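Local coordinates for protein SnoK (Streptomyces nogalater, PDB 5EPA) that acts as a non-heme iron, 2-oxoglutarate-dependent carbocyclase in the biosynthesis of the polyketide antibiotic nogalamycin, at residues Ser117-Val121 with Met234-Val238; Phe53-Glu59 with His88-Leu94; Arg126-Thr130 with Ala224-Thr228. All blocks are in the same frame, centred on the assembly; numbering follows the deposited sequence.

Interaction 1: residues Ser117-Val121 with Met234-Val238; sequences SDILV and MAHGV
The imidazole of H236 carries the side-chain part of this strand pair: the backbone O of D118 sits over the centre of one face, 3.6 Å above the ring plane, while S117 OG approaches at the edge. There S117 OG and H236 NE2 form a hydrogen bond of 2.8 Å that either could donate. CG1 of I119 meets the ring obliquely, 3.7 Å from H236 CE1, and V238 CG2 lies near the ring plane. H236 holds CG anti to its backbone N (chi1 -157°), which carries the ring across to S117 and I119 on the neighbouring strand.

The backbones pair in a regular antiparallel ladder. D118 and G237 form one hydrogen-bonded pair, D118 N to G237 O at 2.8 Å and G237 N to D118 O at 2.9 Å. L120 and A235 form the next, its straighter bond being A235 N to L120 O at 173°. On the face with L120 and D118, L120 CD1 lies 3.7 Å from G237 N, over a residue without a side chain; a water donates to D118 OD1 and G237 O. At the far end M234 bends at chi3 and brings CE to V121 CG2, 4.1 Å away.

The strands 112-122 and 233-242 are central in the seven-stranded sheet of this cupin-clan double-stranded beta-helix. L120 and A235 pack on W151 of strand 148-153, and L120 also touches 2-oxoglutarate. From the other face, I119, M234 and H236 meet C57 of helix 47-64, and S117 and V238 touch V95 of helix 92-95.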
ATOM      1  N   SER A 117       1.114  -7.345  -4.190  1.00 24.37           N
ATOM      2  CA  SER A 117       2.105  -6.516  -3.535  1.00 25.13           C
ATOM      3  C   SER A 117       2.941  -5.804  -4.565  1.00 26.44           C
ATOM      4  O   SER A 117       3.008  -6.241  -5.732  1.00 27.67           O
ATOM      5  CB  SER A 117       2.967  -7.349  -2.581  1.00 25.75           C
ATOM      6  OG  SER A 117       4.018  -8.035  -3.231  1.00 24.17           O
ATOM      7  N   ASP A 118       3.613  -4.754  -4.127  1.00 26.20           N
ATOM      8  CA  ASP A 118       4.498  -4.021  -5.000  1.00 28.52           C
ATOM      9  C   ASP A 118       5.811  -3.701  -4.314  1.00 27.01           C
ATOM     10  O   ASP A 118       5.829  -3.332  -3.139  1.00 26.64           O
ATOM     11  CB  ASP A 118       3.896  -2.683  -5.394  1.00 31.08           C
ATOM     12  CG  ASP A 118       2.733  -2.823  -6.336  1.00 36.22           C
ATOM     13  OD1 ASP A 118       1.629  -3.150  -5.868  1.00 41.19           O
ATOM     14  OD2 ASP A 118       2.910  -2.579  -7.550  1.00 39.57           O
ATOM     15  N   ILE A 119       6.896  -3.791  -5.065  1.00 25.07           N
ATOM     16  CA  ILE A 119       8.138  -3.209  -4.634  1.00 24.07           C
ATOM     17  C   ILE A 119       8.052  -1.734  -4.989  1.00 23.42           C
ATOM     18  O   ILE A 119       7.692  -1.376  -6.117  1.00 22.81           O
ATOM     19  CB  ILE A 119       9.299  -3.866  -5.330  1.00 24.34           C
ATOM     20  CG1 ILE A 119       9.530  -5.277  -4.780  1.00 24.13           C
ATOM     21  CG2 ILE A 119      10.563  -3.049  -5.107  1.00 24.51           C
ATOM     22  CD1 ILE A 119      10.354  -6.144  -5.720  1.00 24.85           C
ATOM     23  N   LEU A 120       8.337  -0.859  -4.021  1.00 23.63           N
ATOM     24  CA  LEU A 120       8.104   0.606  -4.194  1.00 22.95           C
ATOM     25  C   LEU A 120       9.343   1.420  -3.853  1.00 23.66           C
ATOM     26  O   LEU A 120       9.651   1.675  -2.679  1.00 23.12           O
ATOM     27  CB  LEU A 120       6.940   1.074  -3.313  1.00 22.49           C
ATOM     28  CG  LEU A 120       5.586   0.416  -3.593  1.00 21.90           C
ATOM     29  CD1 LEU A 120       4.719   0.591  -2.343  1.00 21.40           C
ATOM     30  CD2 LEU A 120       4.905   0.968  -4.830  1.00 21.30           C
ATOM     31  N   VAL A 121      10.068   1.803  -4.898  1.00 24.57           N
ATOM     32  CA  VAL A 121      11.416   2.393  -4.756  1.00 24.91           C
ATOM     33  C   VAL A 121      11.397   3.840  -5.175  1.00 25.09           C
ATOM     34  O   VAL A 121      10.788   4.178  -6.203  1.00 25.35           O
ATOM     35  CB  VAL A 121      12.448   1.641  -5.625  1.00 25.36           C
ATOM     36  CG1 VAL A 121      13.731   2.432  -5.792  1.00 26.15           C
ATOM     37  CG2 VAL A 121      12.801   0.307  -4.993  1.00 25.90           C
ATOM     38  N   MET A 234      13.224   2.276  -0.090  1.00 25.65           N
ATOM     39  CA  MET A 234      12.480   1.096  -0.545  1.00 25.25           C
ATOM     40  C   MET A 234      11.425   0.740   0.458  1.00 24.36           C
ATOM     41  O   MET A 234      11.723   0.465   1.611  1.00 24.00           O
ATOM     42  CB  MET A 234      13.372  -0.127  -0.784  1.00 26.23           C
ATOM     43  CG  MET A 234      12.553  -1.326  -1.263  1.00 26.77           C
ATOM     44  SD  MET A 234      13.384  -2.941  -1.455  1.00 28.04           S
ATOM     45  CE  MET A 234      14.600  -2.543  -2.699  1.00 28.41           C
ATOM     46  N   ALA A 235      10.181   0.693  -0.014  1.00 23.93           N
ATOM     47  CA  ALA A 235       9.124   0.059   0.745  1.00 23.97           C
ATOM     48  C   ALA A 235       8.540  -1.122  -0.040  1.00 24.22           C
ATOM     49  O   ALA A 235       8.773  -1.269  -1.247  1.00 24.08           O
ATOM     50  CB  ALA A 235       8.032   1.062   1.076  1.00 23.30           C
ATOM     51  N   HIS A 236       7.742  -1.930   0.661  1.00 24.31           N
ATOM     52  CA  HIS A 236       6.973  -2.988   0.047  1.00 24.21           C
ATOM     53  C   HIS A 236       5.527  -2.808   0.446  1.00 24.31           C
ATOM     54  O   HIS A 236       5.190  -2.874   1.617  1.00 25.75           O
ATOM     55  CB  HIS A 236       7.459  -4.372   0.483  1.00 24.96           C
ATOM     56  CG  HIS A 236       7.106  -5.462  -0.480  1.00 25.10           C
ATOM     57  ND1 HIS A 236       7.943  -5.848  -1.494  1.00 26.25           N
ATOM     58  CD2 HIS A 236       5.971  -6.173  -0.642  1.00 25.72           C
ATOM     59  CE1 HIS A 236       7.358  -6.774  -2.230  1.00 27.17           C
ATOM     60  NE2 HIS A 236       6.160  -7.000  -1.726  1.00 27.72           N
ATOM     61  N   GLY A 237       4.662  -2.582  -0.536  1.00 24.55           N
ATOM     62  CA  GLY A 237       3.264  -2.332  -0.271  1.00 25.08           C
ATOM     63  C   GLY A 237       2.488  -3.607  -0.485  1.00 24.84           C
ATOM     64  O   GLY A 237       2.548  -4.186  -1.549  1.00 26.66           O
ATOM     65  N   VAL A 238       1.751  -4.040   0.516  1.00 24.31           N
ATOM     66  CA  VAL A 238       0.933  -5.238   0.378  1.00 24.62           C
ATOM     67  C   VAL A 238      -0.557  -4.879   0.483  1.00 24.19           C
ATOM     68  O   VAL A 238      -0.968  -4.333   1.500  1.00 24.27           O
ATOM     69  CB  VAL A 238       1.256  -6.266   1.481  1.00 25.07           C
ATOM     70  CG1 VAL A 238       0.462  -7.545   1.264  1.00 25.71           C
ATOM     71  CG2 VAL A 238       2.707  -6.578   1.478  1.00 25.62           C
TER
HETATM   72  O   HOH W   1       0.332  -3.248  -3.597  1.00 39.42           O

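Interaction 2: residues Phe53-Glu59 with His88-Leu94; sequences FRAACEE and HPELRSL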
ATOM      1  N   PHE A  53      14.538  -9.649   3.315  1.00 29.81           N
ATOM      2  CA  PHE A  53      13.460  -9.251   2.416  1.00 28.74           C
ATOM      3  C   PHE A  53      13.940  -8.204   1.432  1.00 28.67           C
ATOM      4  O   PHE A  53      13.575  -8.243   0.252  1.00 28.00           O
ATOM      5  CB  PHE A  53      12.221  -8.775   3.177  1.00 27.83           C
ATOM      6  CG  PHE A  53      11.467  -9.875   3.826  1.00 28.42           C
ATOM      7  CD1 PHE A  53      11.122 -11.000   3.114  1.00 29.25           C
ATOM      8  CD2 PHE A  53      11.118  -9.812   5.146  1.00 29.21           C
ATOM      9  CE1 PHE A  53      10.468 -12.072   3.728  1.00 30.01           C
ATOM     10  CE2 PHE A  53      10.444 -10.872   5.765  1.00 30.24           C
ATOM     11  CZ  PHE A  53      10.126 -12.003   5.050  1.00 30.11           C
ATOM     12  N   ARG A  54      14.764  -7.267   1.888  1.00 29.51           N
ATOM     13  CA  ARG A  54      15.311  -6.278   0.958  1.00 30.28           C
ATOM     14  C   ARG A  54      16.152  -6.957  -0.145  1.00 30.08           C
ATOM     15  O   ARG A  54      16.070  -6.587  -1.305  1.00 29.19           O
ATOM     16  CB  ARG A  54      16.164  -5.256   1.673  1.00 32.80           C
ATOM     17  CG  ARG A  54      16.725  -4.226   0.733  1.00 35.36           C
ATOM     18  CD  ARG A  54      17.464  -3.134   1.486  1.00 39.21           C
ATOM     19  NE  ARG A  54      18.008  -2.160   0.527  1.00 42.55           N
ATOM     20  CZ  ARG A  54      18.726  -1.094   0.874  1.00 45.31           C
ATOM     21  NH1 ARG A  54      18.976  -0.837   2.168  1.00 47.42           N
ATOM     22  NH2 ARG A  54      19.175  -0.266  -0.057  1.00 45.12           N
ATOM     23  N   ALA A  55      16.964  -7.929   0.235  1.00 29.93           N
ATOM     24  CA  ALA A  55      17.798  -8.638  -0.728  1.00 30.54           C
ATOM     25  C   ALA A  55      16.963  -9.375  -1.777  1.00 29.51           C
ATOM     26  O   ALA A  55      17.295  -9.386  -2.954  1.00 29.46           O
ATOM     27  CB  ALA A  55      18.751  -9.627  -0.025  1.00 31.59           C
ATOM     28  N   ALA A  56      15.899 -10.010  -1.325  1.00 28.75           N
ATOM     29  CA  ALA A  56      14.962 -10.716  -2.229  1.00 27.94           C
ATOM     30  C   ALA A  56      14.286  -9.759  -3.189  1.00 27.08           C
ATOM     31  O   ALA A  56      14.197 -10.025  -4.371  1.00 27.07           O
ATOM     32  CB  ALA A  56      13.923 -11.449  -1.426  1.00 27.54           C
ATOM     33  N   CYS A  57      13.875  -8.606  -2.686  1.00 27.27           N
ATOM     34  CA  CYS A  57      13.340  -7.568  -3.554  1.00 27.75           C
ATOM     35  C   CYS A  57      14.361  -7.074  -4.563  1.00 28.51           C
ATOM     36  O   CYS A  57      14.010  -6.797  -5.702  1.00 27.81           O
ATOM     37  CB  CYS A  57      12.788  -6.390  -2.733  1.00 28.91           C
ATOM     38  SG  CYS A  57      11.306  -6.838  -1.796  1.00 32.05           S
ATOM     39  N   GLU A  58      15.627  -6.943  -4.154  1.00 30.15           N
ATOM     40  CA  GLU A  58      16.694  -6.558  -5.082  1.00 31.81           C
ATOM     41  C   GLU A  58      16.840  -7.624  -6.184  1.00 32.78           C
ATOM     42  O   GLU A  58      17.038  -7.282  -7.349  1.00 33.75           O
ATOM     43  CB  GLU A  58      18.025  -6.292  -4.347  1.00 34.10           C
ATOM     44  CG  GLU A  58      18.089  -4.913  -3.650  1.00 36.22           C
ATOM     45  CD  GLU A  58      19.131  -4.827  -2.523  1.00 41.40           C
ATOM     46  OE1 GLU A  58      19.938  -5.788  -2.303  1.00 43.82           O
ATOM     47  OE2 GLU A  58      19.153  -3.754  -1.858  1.00 46.17           O
ATOM     48  N   GLU A  59      16.730  -8.896  -5.824  1.00 32.39           N
ATOM     49  CA  GLU A  59      16.783  -9.953  -6.811  1.00 33.27           C
ATOM     50  C   GLU A  59      15.622  -9.844  -7.808  1.00 31.12           C
ATOM     51  O   GLU A  59      15.826  -9.974  -9.019  1.00 31.20           O
ATOM     52  CB  GLU A  59      16.786 -11.339  -6.161  1.00 35.63           C
ATOM     53  CG  GLU A  59      18.097 -11.675  -5.445  1.00 38.29           C
ATOM     54  CD  GLU A  59      17.997 -12.922  -4.593  1.00 40.12           C
ATOM     55  OE1 GLU A  59      17.584 -13.973  -5.119  1.00 42.50           O
ATOM     56  OE2 GLU A  59      18.284 -12.846  -3.378  1.00 42.38           O
ATOM     57  N   HIS A  88       9.161 -14.073  -6.289  1.00 30.75           N
ATOM     58  CA  HIS A  88      10.279 -14.638  -5.563  1.00 32.35           C
ATOM     59  C   HIS A  88       9.693 -15.585  -4.514  1.00 33.18           C
ATOM     60  O   HIS A  88       8.765 -15.227  -3.804  1.00 32.36           O
ATOM     61  CB  HIS A  88      11.077 -13.526  -4.907  1.00 33.10           C
ATOM     62  CG  HIS A  88      12.441 -13.951  -4.460  1.00 34.80           C
ATOM     63  ND1 HIS A  88      12.638 -14.805  -3.401  1.00 35.41           N
ATOM     64  CD2 HIS A  88      13.675 -13.649  -4.932  1.00 35.14           C
ATOM     65  CE1 HIS A  88      13.933 -15.012  -3.236  1.00 35.62           C
ATOM     66  NE2 HIS A  88      14.585 -14.319  -4.150  1.00 35.53           N
ATOM     67  N   PRO A  89      10.203 -16.807  -4.428  1.00 33.84           N
ATOM     68  CA  PRO A  89       9.748 -17.767  -3.402  1.00 34.67           C
ATOM     69  C   PRO A  89       9.690 -17.195  -1.961  1.00 34.48           C
ATOM     70  O   PRO A  89       8.741 -17.466  -1.254  1.00 34.46           O
ATOM     71  CB  PRO A  89      10.790 -18.876  -3.464  1.00 36.32           C
ATOM     72  CG  PRO A  89      11.404 -18.754  -4.825  1.00 36.68           C
ATOM     73  CD  PRO A  89      11.310 -17.318  -5.240  1.00 35.02           C
ATOM     74  N   GLU A  90      10.729 -16.492  -1.524  1.00 33.85           N
ATOM     75  CA  GLU A  90      10.818 -15.961  -0.159  1.00 34.45           C
ATOM     76  C   GLU A  90       9.814 -14.857   0.175  1.00 31.42           C
ATOM     77  O   GLU A  90       9.566 -14.608   1.350  1.00 30.67           O
ATOM     78  CB  GLU A  90      12.231 -15.439   0.156  1.00 36.99           C
ATOM     79  CG  GLU A  90      13.248 -16.566   0.395  1.00 42.54           C
ATOM     80  CD  GLU A  90      14.723 -16.102   0.368  1.00 46.68           C
ATOM     81  OE1 GLU A  90      14.944 -14.847   0.569  1.00 54.22           O
ATOM     82  OE2 GLU A  90      15.630 -16.950   0.148  1.00 43.03           O
ATOM     83  N   LEU A  91       9.200 -14.233  -0.829  1.00 29.67           N
ATOM     84  CA  LEU A  91       8.297 -13.099  -0.544  1.00 28.31           C
ATOM     85  C   LEU A  91       6.912 -13.524  -0.089  1.00 28.34           C
ATOM     86  O   LEU A  91       6.132 -12.703   0.389  1.00 26.16           O
ATOM     87  CB  LEU A  91       8.210 -12.147  -1.727  1.00 26.81           C
ATOM     88  CG  LEU A  91       9.516 -11.414  -1.973  1.00 26.30           C
ATOM     89  CD1 LEU A  91       9.393 -10.522  -3.180  1.00 25.22           C
ATOM     90  CD2 LEU A  91       9.969 -10.613  -0.761  1.00 26.00           C
ATOM     91  N   ARG A  92       6.585 -14.798  -0.259  1.00 29.17           N
ATOM     92  CA  ARG A  92       5.340 -15.312   0.279  1.00 29.91           C
ATOM     93  C   ARG A  92       5.330 -15.099   1.780  1.00 29.49           C
ATOM     94  O   ARG A  92       4.283 -14.852   2.357  1.00 28.40           O
ATOM     95  CB  ARG A  92       5.183 -16.829  -0.053  1.00 31.35           C
ATOM     96  CG  ARG A  92       3.939 -17.509   0.530  1.00 32.66           C
ATOM     97  CD  ARG A  92       3.931 -19.017   0.164  1.00 35.10           C
ATOM     98  NE  ARG A  92       3.728 -19.140  -1.267  1.00 35.54           N
ATOM     99  CZ  ARG A  92       2.537 -19.166  -1.852  1.00 36.24           C
ATOM    100  NH1 ARG A  92       1.415 -19.183  -1.121  1.00 36.09           N
ATOM    101  NH2 ARG A  92       2.461 -19.223  -3.184  1.00 36.56           N
ATOM    102  N   SER A  93       6.491 -15.274   2.394  1.00 30.07           N
ATOM    103  CA  SER A  93       6.604 -15.195   3.846  1.00 31.14           C
ATOM    104  C   SER A  93       6.623 -13.734   4.313  1.00 30.25           C
ATOM    105  O   SER A  93       6.593 -13.487   5.475  1.00 30.69           O
ATOM    106  CB  SER A  93       7.848 -15.961   4.339  1.00 32.80           C
ATOM    107  OG  SER A  93       9.024 -15.315   3.865  1.00 33.16           O
ATOM    108  N   LEU A  94       6.655 -12.798   3.375  1.00 29.19           N
ATOM    109  CA  LEU A  94       6.462 -11.405   3.666  1.00 29.05           C
ATOM    110  C   LEU A  94       4.985 -11.054   3.678  1.00 28.48           C
ATOM    111  O   LEU A  94       4.507 -10.500   4.648  1.00 29.15           O
ATOM    112  CB  LEU A  94       7.183 -10.507   2.648  1.00 29.13           C
ATOM    113  CG  LEU A  94       7.123  -9.016   2.885  1.00 29.42           C
ATOM    114  CD1 LEU A  94       7.722  -8.631   4.231  1.00 30.57           C
ATOM    115  CD2 LEU A  94       7.855  -8.267   1.791  1.00 29.64           C
TER
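H88 holds CG anti to its backbone N (chi1 -164°) and F53 holds its ring anti to the carbonyl carbon, and these two torsions lay both rings between helix 47-64 and the turn that leads into helix 92-95. The imidazole lies across A56, whose CB stands almost exactly on the ring normal, 3.9 Å from the centroid, a CH-pi contact. At its edge H88 NE2 donates to E59 OE1, 3.2 Å away and at 162°. The carboxylate oxygen lies in the imidazole plane, but the donor comes from above the carboxylate plane, the two flat groups being turned 73° from each other. The other nitrogen, H88 ND1, accepts from E90 N at 3.2 Å, so both ring nitrogens are engaged and the rotation of the imidazole is fixed.

One turn earlier in the helix, the CD1 methyl of L94 lies over one face of the F53 ring, 3.9 Å from the centroid and shifted toward the rim, while E90 O and S93 OG approach the ring edge near its plane. S93 OG in turn donates to E90 O at 2.7 Å. L91 CD2 joins the two ring sites, meeting F53 CD1 obliquely, A56 CB, and C57 SG at 4.1 Å.

C57 and L94 also touch H236 of strand 233-242, placing this corner against the back of the major sheet, and V60 packs on H88 and L91. The chemistry is graded from a hydrophobic inner side of F53, C57, L91 and L94 to a polar rim. ND1 accepting from E90 N is consistent with a neutral imidazole protonated at NE2; the nearby carboxylates of E59 and E90 would probably stabilise a charged ring, but a proton on ND1 would cost that bond.

Interaction 3: residues Arg126-Thr130 with Ala224-Thr228; sequences RTLPT and AEANT. With AKG (2-oxoglutaric acid), chain H.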
ATOM      1  N   ARG A 126      15.940  11.994  -8.033  1.00 34.11           N
ATOM      2  CA  ARG A 126      15.378  11.685  -9.347  1.00 35.01           C
ATOM      3  C   ARG A 126      13.899  11.344  -9.305  1.00 31.99           C
ATOM      4  O   ARG A 126      13.358  10.812 -10.270  1.00 32.60           O
ATOM      5  CB  ARG A 126      16.104  10.501  -9.980  1.00 37.84           C
ATOM      6  CG  ARG A 126      17.448  10.851 -10.571  1.00 42.32           C
ATOM      7  CD  ARG A 126      18.534  10.265  -9.712  1.00 46.03           C
ATOM      8  NE  ARG A 126      18.682   8.836  -9.973  1.00 46.64           N
ATOM      9  CZ  ARG A 126      19.520   8.046  -9.310  1.00 48.67           C
ATOM     10  NH1 ARG A 126      19.585   6.746  -9.619  1.00 46.14           N
ATOM     11  NH2 ARG A 126      20.310   8.559  -8.350  1.00 48.42           N
ATOM     12  N   THR A 127      13.247  11.664  -8.206  1.00 29.89           N
ATOM     13  CA  THR A 127      11.854  11.369  -8.037  1.00 29.02           C
ATOM     14  C   THR A 127      10.992  12.574  -7.743  1.00 28.16           C
ATOM     15  O   THR A 127      11.376  13.512  -7.035  1.00 28.71           O
ATOM     16  CB  THR A 127      11.624  10.367  -6.894  1.00 29.18           C
ATOM     17  OG1 THR A 127      12.437  10.739  -5.773  1.00 30.40           O
ATOM     18  CG2 THR A 127      11.979   8.958  -7.358  1.00 28.91           C
ATOM     19  N   LEU A 128       9.796  12.507  -8.284  1.00 27.02           N
ATOM     20  CA  LEU A 128       8.713  13.403  -7.916  1.00 26.66           C
ATOM     21  C   LEU A 128       7.988  12.907  -6.673  1.00 24.87           C
ATOM     22  O   LEU A 128       8.124  11.734  -6.290  1.00 23.94           O
ATOM     23  CB  LEU A 128       7.716  13.497  -9.080  1.00 27.28           C
ATOM     24  CG  LEU A 128       8.217  14.184 -10.360  1.00 28.53           C
ATOM     25  CD1 LEU A 128       7.163  14.029 -11.445  1.00 29.14           C
ATOM     26  CD2 LEU A 128       8.519  15.660 -10.133  1.00 29.61           C
ATOM     27  N   PRO A 129       7.190  13.779  -6.056  1.00 24.69           N
ATOM     28  CA  PRO A 129       6.271  13.279  -5.052  1.00 24.11           C
ATOM     29  C   PRO A 129       5.318  12.279  -5.674  1.00 23.44           C
ATOM     30  O   PRO A 129       5.020  12.366  -6.860  1.00 23.41           O
ATOM     31  CB  PRO A 129       5.460  14.548  -4.638  1.00 24.73           C
ATOM     32  CG  PRO A 129       6.288  15.700  -5.053  1.00 25.53           C
ATOM     33  CD  PRO A 129       7.036  15.234  -6.269  1.00 25.58           C
ATOM     34  N   THR A 130       4.835  11.344  -4.870  1.00 23.03           N
ATOM     35  CA  THR A 130       3.759  10.454  -5.298  1.00 22.72           C
ATOM     36  C   THR A 130       2.431  11.215  -5.145  1.00 23.49           C
ATOM     37  O   THR A 130       2.032  11.593  -4.048  1.00 23.58           O
ATOM     38  CB  THR A 130       3.697   9.186  -4.466  1.00 21.89           C
ATOM     39  OG1 THR A 130       4.961   8.520  -4.494  1.00 21.93           O
ATOM     40  CG2 THR A 130       2.644   8.262  -5.023  1.00 21.73           C
ATOM     41  N   ALA A 224       2.980  10.759  -1.117  1.00 23.44           N
ATOM     42  CA  ALA A 224       4.357  10.672  -0.617  1.00 24.67           C
ATOM     43  C   ALA A 224       5.252  11.783  -1.117  1.00 25.64           C
ATOM     44  O   ALA A 224       5.064  12.286  -2.194  1.00 25.78           O
ATOM     45  CB  ALA A 224       4.973   9.330  -0.980  1.00 24.25           C
ATOM     46  N   GLU A 225       6.258  12.110  -0.324  1.00 27.77           N
ATOM     47  CA  GLU A 225       7.275  13.107  -0.685  1.00 29.49           C
ATOM     48  C   GLU A 225       8.151  12.626  -1.794  1.00 26.81           C
ATOM     49  O   GLU A 225       8.321  11.437  -1.986  1.00 25.16           O
ATOM     50  CB  GLU A 225       8.252  13.351   0.475  1.00 33.47           C
ATOM     51  CG  GLU A 225       7.635  13.824   1.762  1.00 37.54           C
ATOM     52  CD  GLU A 225       6.832  15.081   1.542  1.00 41.06           C
ATOM     53  OE1 GLU A 225       7.453  16.100   1.204  1.00 43.72           O
ATOM     54  OE2 GLU A 225       5.582  15.022   1.684  1.00 46.95           O
ATOM     55  N   ALA A 226       8.737  13.565  -2.503  1.00 26.36           N
ATOM     56  CA  ALA A 226       9.916  13.278  -3.323  1.00 26.37           C
ATOM     57  C   ALA A 226      11.052  12.787  -2.421  1.00 26.81           C
ATOM     58  O   ALA A 226      11.124  13.136  -1.236  1.00 27.23           O
ATOM     59  CB  ALA A 226      10.362  14.543  -4.039  1.00 27.34           C
ATOM     60  N   ASN A 227      11.954  11.999  -2.965  1.00 26.75           N
ATOM     61  CA  ASN A 227      13.152  11.631  -2.232  1.00 27.16           C
ATOM     62  C   ASN A 227      14.222  12.594  -2.621  1.00 28.33           C
ATOM     63  O   ASN A 227      14.722  12.537  -3.747  1.00 28.95           O
ATOM     64  CB  ASN A 227      13.587  10.187  -2.539  1.00 26.61           C
ATOM     65  CG  ASN A 227      14.853   9.780  -1.793  1.00 26.87           C
ATOM     66  OD1 ASN A 227      15.456  10.576  -1.062  1.00 26.95           O
ATOM     67  ND2 ASN A 227      15.246   8.509  -1.954  1.00 26.25           N
ATOM     68  N   THR A 228      14.553  13.503  -1.695  1.00 29.50           N
ATOM     69  CA  THR A 228      15.622  14.506  -1.886  1.00 30.75           C
ATOM     70  C   THR A 228      16.787  14.232  -0.970  1.00 31.95           C
ATOM     71  O   THR A 228      17.719  15.018  -0.907  1.00 32.55           O
ATOM     72  CB  THR A 228      15.133  15.940  -1.580  1.00 31.23           C
ATOM     73  OG1 THR A 228      14.572  15.954  -0.261  1.00 31.10           O
ATOM     74  CG2 THR A 228      14.066  16.353  -2.566  1.00 30.88           C
TER
HETATM   75  C1  AKG H 301       0.424   2.885  -1.407  1.00 13.40           C
HETATM   76  O1  AKG H 301       1.078   2.051  -0.733  1.00 14.55           O
HETATM   77  O2  AKG H 301      -0.817   2.854  -1.628  1.00 14.12           O
HETATM   78  C2  AKG H 301       1.118   4.002  -2.044  1.00 13.68           C
HETATM   79  O5  AKG H 301       0.385   4.755  -2.666  1.00 16.29           O
HETATM   80  C3  AKG H 301       2.610   4.173  -1.916  1.00 13.19           C
HETATM   81  C4  AKG H 301       3.254   5.250  -2.794  1.00 12.89           C
HETATM   82  C5  AKG H 301       4.762   5.351  -2.500  1.00 13.44           C
HETATM   83  O3  AKG H 301       5.413   4.378  -1.997  1.00 13.85           O
HETATM   84  O4  AKG H 301       5.369   6.394  -2.757  1.00 12.22           O
HETATM   85  O   HOH W   2      13.835  13.694  -5.943  1.00 27.37           O
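The contact is the edge of the minor sheet of the double-stranded beta-helix, where strands 130-133 and 222-224 begin and end beside the 2-oxoglutarate pocket. T130 and A224 form an antiparallel hydrogen-bonded pair: T130 N donates to A224 O at 2.8 Å, and A224 N returns to T130 O at 3.2 Å. T130 OG1, anti to the carbonyl carbon (chi1 -56°), donates to O4 of the 2-oxoglutarate at 2.8 Å, while T130 CG2 lies against the C4 methylene of the ligand. A224 CB comes alongside at 3.5 Å from the same O4. R233 and W151 also bond the ligand, and K122 NZ bonds T130 OG1.

Away from the ligand the two chains run on antiparallel as loops. P129 CA packs against the A224 carbonyl, and its ring carbon CD is 4.1 Å from A226 CB, which also meets T127 O. T127 OG1 accepts from N227 N at 3.1 Å and 155°, and is also bonded to E123 O. A water donates to both T127 O and N227 O, at 2.7 Å from T127 O, bridging the loops beyond the direct bond. The side-chain amide of N227 turns to S229, S231 and K122. A valine in place of T127 would probably leave the backbone N-H of N227 and E123 O without their hydroxyl partner, weakening the tie between the two loops.

The chemistry is mostly neutral and directional: backbone pairing sets T130 and A224 side by side, and one hydroxyl meets the distal carboxylate of the ligand. K122, bonded to that hydroxyl, and R233 would probably add a positive field that favours the anionic form of this carboxylate.

How the interactions relate
Interaction 1 is the core contact, nearly all buried; interactions 2 and 3 are partly buried and reach the surface. Interaction 2 touches interaction 1 directly: C57 and L94 pack on H236, and C57 CB lies 3.7 Å from M234 SD, so helix 47-64 and helix 92-95 back the same pair of strands. Interaction 3 touches neither, and its centre is about 15 Å from that of interaction 1, but both border the 2-oxoglutarate pocket, through L120 in one and T130 and A224 in the other. Continuous ladder bonding rules the sheet; apolar and ring contacts with one imidazole-carboxylate bond at the rim hold the helix corner; short backbone pairing with hydroxyl and water links the loops.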